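Local coordinates for ABC transporter substrate binding protein (Ribose) (Agrobacterium vitis, PDB 5DKV) that probably serves an ABC transporter as its sugar-binding component and binds alpha-D-tagatopyranose, at residues 261-265 with 266-270. Sequence-based numbering, arbitrary orientation.
Sequences DNLKS and GLIDF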
loop_
_atom_site.group_PDB
_atom_site.type_symbol
_atom_site.label_atom_id
_atom_site.label_comp_id
_atom_site.label_asym_id
_atom_site.label_seq_id
_atom_site.Cartn_x
_atom_site.Cartn_y
_atom_site.Cartn_z
ATOM N N ASP A 261 -11.571 15.711 6.523
ATOM C CA ASP A 261 -12.958 16.105 6.303
ATOM C C ASP A 261 -13.890 14.897 6.314
ATOM O O ASP A 261 -14.982 14.984 6.853
ATOM C CB ASP A 261 -13.116 16.854 4.980
ATOM C CG ASP A 261 -12.460 18.222 5.000
ATOM O OD1 ASP A 261 -11.957 18.631 6.067
ATOM O OD2 ASP A 261 -12.459 18.896 3.948
ATOM N N ASN A 262 -13.458 13.758 5.765
ATOM C CA ASN A 262 -14.399 12.632 5.642
ATOM C C ASN A 262 -14.645 11.943 6.993
ATOM O O ASN A 262 -15.742 11.460 7.248
ATOM C CB ASN A 262 -13.908 11.640 4.586
ATOM C CG ASN A 262 -14.062 12.179 3.170
ATOM O OD1 ASN A 262 -14.843 13.111 2.938
ATOM N ND2 ASN A 262 -13.325 11.599 2.220
ATOM N N LEU A 263 -13.652 11.924 7.878
ATOM C CA LEU A 263 -13.910 11.477 9.242
ATOM C C LEU A 263 -14.815 12.456 9.982
ATOM O O LEU A 263 -15.747 12.050 10.670
ATOM C CB LEU A 263 -12.601 11.294 10.011
ATOM C CG LEU A 263 -11.784 10.071 9.605
ATOM C CD1 LEU A 263 -10.350 10.209 10.134
ATOM C CD2 LEU A 263 -12.439 8.786 10.102
ATOM N N LYS A 264 -14.528 13.749 9.845
ATOM C CA LYS A 264 -15.291 14.779 10.563
ATOM C C LYS A 264 -16.773 14.745 10.226
ATOM O O LYS A 264 -17.624 14.893 11.106
ATOM C CB LYS A 264 -14.727 16.174 10.250
ATOM C CG LYS A 264 -13.937 16.809 11.381
ATOM C CD LYS A 264 -12.438 16.968 11.059
ATOM C CE LYS A 264 -11.588 15.789 11.529
ATOM N NZ LYS A 264 -11.891 15.496 12.977
ATOM N N SER A 265 -17.077 14.530 8.952
ATOM C CA SER A 265 -18.449 14.581 8.462
ATOM C C SER A 265 -19.203 13.274 8.674
ATOM O O SER A 265 -20.404 13.199 8.442
ATOM C CB SER A 265 -18.458 14.909 6.977
ATOM O OG SER A 265 -18.069 13.751 6.253
ATOM N N GLY A 266 -18.491 12.229 9.064
ATOM C CA GLY A 266 -19.123 10.947 9.318
ATOM C C GLY A 266 -19.152 10.045 8.093
ATOM O O GLY A 266 -19.655 8.920 8.159
ATOM N N LEU A 267 -18.576 10.516 6.988
ATOM C CA LEU A 267 -18.612 9.753 5.746
ATOM C C LEU A 267 -17.789 8.478 5.854
ATOM O O LEU A 267 -18.172 7.458 5.297
ATOM C CB LEU A 267 -18.128 10.600 4.583
ATOM C CG LEU A 267 -18.086 9.917 3.208
ATOM C CD1 LEU A 267 -19.455 9.360 2.804
ATOM C CD2 LEU A 267 -17.572 10.911 2.144
ATOM N N ILE A 268 -16.662 8.536 6.559
ATOM C CA ILE A 268 -15.870 7.336 6.832
ATOM C C ILE A 268 -15.713 7.241 8.334
ATOM O O ILE A 268 -15.671 8.275 9.017
ATOM C CB ILE A 268 -14.491 7.331 6.116
ATOM C CG1 ILE A 268 -13.538 8.361 6.702
ATOM C CG2 ILE A 268 -14.679 7.607 4.622
ATOM C CD1 ILE A 268 -12.109 8.217 6.172
ATOM N N ASP A 269 -15.687 6.006 8.848
ATOM C CA ASP A 269 -15.560 5.761 10.277
ATOM C C ASP A 269 -14.107 5.543 10.711
ATOM O O ASP A 269 -13.728 5.966 11.804
ATOM C CB ASP A 269 -16.398 4.551 10.688
ATOM C CG ASP A 269 -17.831 4.929 11.042
ATOM O OD1 ASP A 269 -18.347 5.912 10.472
ATOM O OD2 ASP A 269 -18.431 4.251 11.901
ATOM N N PHE A 270 -13.313 4.869 9.872
ATOM C CA PHE A 270 -11.914 4.609 10.165
ATOM C C PHE A 270 -11.084 4.699 8.904
ATOM O O PHE A 270 -11.509 4.244 7.845
ATOM C CB PHE A 270 -11.708 3.218 10.790
ATOM C CG PHE A 270 -12.453 3.011 12.069
ATOM C CD1 PHE A 270 -11.916 3.449 13.256
ATOM C CD2 PHE A 270 -13.680 2.364 12.082
ATOM C CE1 PHE A 270 -12.565 3.276 14.430
ATOM C CE2 PHE A 270 -14.366 2.190 13.264
ATOM C CZ PHE A 270 -13.809 2.632 14.449
HETATM O O HOH W 1 -16.337 9.470 11.368
#
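L263 and I268 meet where helix 259-264 ends in a glycine turn and the chain doubles back into strand 270-273, an alpha-to-beta connection in the periplasmic binding protein fold. G266 makes the turn with positive phi, at which a beta carbon would collide with the carbonyl oxygen of S265. G266 N donates a bent bond to L263 O, 3.2 Å away. Two residues on, I268 N donates to N262 O in a nearly straight bond (3.1 Å, 168°), coming from above the carbonyl plane.

Side chains from the helix and the segment after it meet beside this turn. I268 has CG1 between its backbone N and carbonyl carbon (chi1 70°), and this branch lies against L263 CD2 at 3.6 Å, the two side chains running obliquely across each other. L263 CD2 also rests against the carbonyl oxygens that follow, 3.4 Å from I268 O and close to D269 O. N262 and L267 extend side by side in the same direction, with L267 CD2 alongside the amide oxygen OD1; L267 also packs on A236, V239 and Q240 of helix 229-241, while I268 touches V250 of the neighbouring strand. S265 OG, set between its own backbone N and carbonyl carbon (chi1 75°), accepts a weak bond from L267 N, 3.4 Å away. A water spans the turn, donating to L263 O and to I268 O, each at 2.7 Å.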